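Dual oxidase maturation factor 1 (Homo sapiens, PDB 7D3F) may be required for maturation of the dual oxidase DUOX1 and for its transport from the endoplasmic reticulum to the plasma membrane. Local coordinates at residues Q80-T85 with S96-L101. Residues are numbered along the deposited sequence; the frame is centred on the assembly and turned at random.
Sequences QVSTNT and SADIGL. With NAG (2-acetamido-2-deoxy-beta-D-glucopyranose), chain R.
In the antiparallel beta hairpin of strands 77-86 and 94-103, Val81 faces Ile99 and Thr83 faces Ala97 as hydrogen-bonded pairs near the middle of the antiparallel sheet, in a region predicted to be extracellular, consistent with the sugar on Asn84. The assignment rests on short-segment axes running at 152° to each other and on four reciprocal backbone bonds: Val81 N to Ile99 O is 2.9 Å, its return bond from Ile99 N to Val81 O is equally long, and the Thr83-Ala97 pair repeats the pattern. Of the four, the bond from Ile99 N is the most bent at the hydrogen. Gln80-Gly100, Ser82-Asp98 and Asn84-Ser96 are the non-hydrogen-bonded pairs; at the last two, the alpha carbons of Asp98 and Ser96 also direct C-H groups at Val81 O and Thr83 O.

The face bearing Thr83, Ala97 and Ile99 is the covered one. Ile99 CG1 lies beside its own backbone N (chi1 -46°), and the extended end carries CD1 across the Thr83 side chain, 3.2 Å from Thr83 OG1. The same methyl meets Thr85 OG1 tip to tip at 3.8 Å. Pro153 and Leu157 of helix 152-160, together with Leu238, pack on Ile99 from outside the hairpin.

The other face is polar and more open. Ser82 OG is modelled 2.4 Å from Asp98 OD2, shorter than a normal hydrogen bond, so a bond from this hydroxyl to the carboxylate is possible but its geometry is doubtful. The extended Gln80 side chain brings NE2 to 4.0 Å from Asp98 CG, its amide plane turned 48° from the carboxylate, a loose approach rather than a hydrogen bond. On this face Asn84 carries an N-linked glycan, established by the 1.4 Å bond from Asn84 ND2 to C1 of the N-acetylglucosamine, while Asn84 OD1 rests against Ser96 CB.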
loop_
_atom_site.group_PDB
_atom_site.type_symbol
_atom_site.label_atom_id
_atom_site.label_comp_id
_atom_site.label_asym_id
_atom_site.label_seq_id
_atom_site.Cartn_x
_atom_site.Cartn_y
_atom_site.Cartn_z
ATOM N N GLN B 80 -8.684 -29.698 21.902
ATOM C CA GLN B 80 -7.465 -29.965 22.655
ATOM C C GLN B 80 -7.520 -31.368 23.240
ATOM O O GLN B 80 -8.544 -31.767 23.803
ATOM C CB GLN B 80 -7.277 -28.929 23.768
ATOM C CG GLN B 80 -6.116 -29.223 24.703
ATOM C CD GLN B 80 -5.939 -28.152 25.762
ATOM O OE1 GLN B 80 -6.339 -27.004 25.571
ATOM N NE2 GLN B 80 -5.342 -28.525 26.888
ATOM N N VAL B 81 -6.419 -32.112 23.102
ATOM C CA VAL B 81 -6.287 -33.442 23.683
ATOM C C VAL B 81 -4.934 -33.537 24.376
ATOM O O VAL B 81 -4.015 -32.765 24.103
ATOM C CB VAL B 81 -6.424 -34.569 22.632
ATOM C CG1 VAL B 81 -6.860 -35.868 23.294
ATOM C CG2 VAL B 81 -7.395 -34.180 21.544
ATOM N N SER B 82 -4.827 -34.491 25.298
ATOM C CA SER B 82 -3.564 -34.844 25.939
ATOM C C SER B 82 -3.171 -36.235 25.462
ATOM O O SER B 82 -3.924 -37.194 25.662
ATOM C CB SER B 82 -3.689 -34.807 27.461
ATOM O OG SER B 82 -4.167 -33.548 27.902
ATOM N N THR B 83 -2.002 -36.347 24.830
ATOM C CA THR B 83 -1.620 -37.585 24.165
ATOM C C THR B 83 -0.136 -37.867 24.358
ATOM O O THR B 83 0.644 -37.002 24.766
ATOM C CB THR B 83 -1.928 -37.543 22.660
ATOM O OG1 THR B 83 -1.319 -36.383 22.078
ATOM C CG2 THR B 83 -3.425 -37.508 22.404
ATOM N N ASN B 84 0.240 -39.109 24.061
ATOM C CA ASN B 84 1.626 -39.508 23.858
ATOM C C ASN B 84 1.826 -39.725 22.365
ATOM O O ASN B 84 1.131 -40.547 21.758
ATOM C CB ASN B 84 1.963 -40.785 24.627
ATOM C CG ASN B 84 1.894 -40.609 26.131
ATOM O OD1 ASN B 84 2.729 -39.931 26.728
ATOM N ND2 ASN B 84 0.900 -41.232 26.753
ATOM N N THR B 85 2.771 -38.995 21.776
ATOM C CA THR B 85 2.966 -39.037 20.333
ATOM C C THR B 85 4.446 -38.922 19.994
ATOM O O THR B 85 5.248 -38.415 20.780
ATOM C CB THR B 85 2.192 -37.917 19.617
ATOM O OG1 THR B 85 2.316 -36.696 20.356
ATOM C CG2 THR B 85 0.721 -38.278 19.473
ATOM N N SER B 96 4.796 -36.728 25.905
ATOM C CA SER B 96 3.465 -36.505 26.447
ATOM C C SER B 96 3.170 -35.013 26.369
ATOM O O SER B 96 3.882 -34.205 26.973
ATOM C CB SER B 96 3.368 -37.000 27.890
ATOM O OG SER B 96 2.135 -36.620 28.476
ATOM N N ALA B 97 2.129 -34.649 25.625
ATOM C CA ALA B 97 1.863 -33.240 25.385
ATOM C C ALA B 97 0.382 -33.019 25.119
ATOM O O ALA B 97 -0.352 -33.937 24.742
ATOM C CB ALA B 97 2.693 -32.709 24.210
ATOM N N ASP B 98 -0.041 -31.773 25.322
ATOM C CA ASP B 98 -1.354 -31.315 24.900
ATOM C C ASP B 98 -1.246 -30.787 23.475
ATOM O O ASP B 98 -0.464 -29.867 23.200
ATOM C CB ASP B 98 -1.895 -30.231 25.832
ATOM C CG ASP B 98 -2.025 -30.702 27.265
ATOM O OD1 ASP B 98 -1.518 -30.005 28.167
ATOM O OD2 ASP B 98 -2.627 -31.773 27.490
ATOM N N ILE B 99 -2.024 -31.380 22.577
ATOM C CA ILE B 99 -2.101 -30.971 21.182
ATOM C C ILE B 99 -3.442 -30.286 20.974
ATOM O O ILE B 99 -4.496 -30.857 21.287
ATOM C CB ILE B 99 -1.931 -32.170 20.235
ATOM C CG1 ILE B 99 -0.744 -33.022 20.685
ATOM C CG2 ILE B 99 -1.735 -31.692 18.807
ATOM C CD1 ILE B 99 -0.513 -34.248 19.840
ATOM N N GLY B 100 -3.400 -29.064 20.462
ATOM C CA GLY B 100 -4.595 -28.268 20.299
ATOM C C GLY B 100 -4.688 -27.677 18.909
ATOM O O GLY B 100 -3.688 -27.308 18.293
ATOM N N LEU B 101 -5.921 -27.589 18.427
ATOM C CA LEU B 101 -6.242 -27.013 17.133
ATOM C C LEU B 101 -7.084 -25.768 17.363
ATOM O O LEU B 101 -8.045 -25.803 18.142
ATOM C CB LEU B 101 -6.998 -28.021 16.265
ATOM C CG LEU B 101 -6.983 -27.837 14.750
ATOM C CD1 LEU B 101 -5.581 -28.052 14.206
ATOM C CD2 LEU B 101 -7.965 -28.801 14.111
HETATM C C1 NAG R . 0.745 -41.152 28.182
HETATM C C2 NAG R . -0.652 -41.595 28.614
HETATM C C3 NAG R . -0.766 -41.579 30.135
HETATM C C4 NAG R . 0.347 -42.409 30.760
HETATM C C5 NAG R . 1.703 -41.929 30.254
HETATM C C6 NAG R . 2.851 -42.785 30.740
HETATM C C7 NAG R . -2.660 -41.231 27.248
HETATM C C8 NAG R . -3.630 -40.221 26.718
HETATM N N2 NAG R . -1.676 -40.752 28.017
HETATM O O3 NAG R . -2.034 -42.098 30.521
HETATM O O4 NAG R . 0.306 -42.293 32.177
HETATM O O5 NAG R . 1.732 -41.976 28.819
HETATM O O6 NAG R . 2.673 -44.146 30.376
HETATM O O7 NAG R . -2.761 -42.427 26.994
#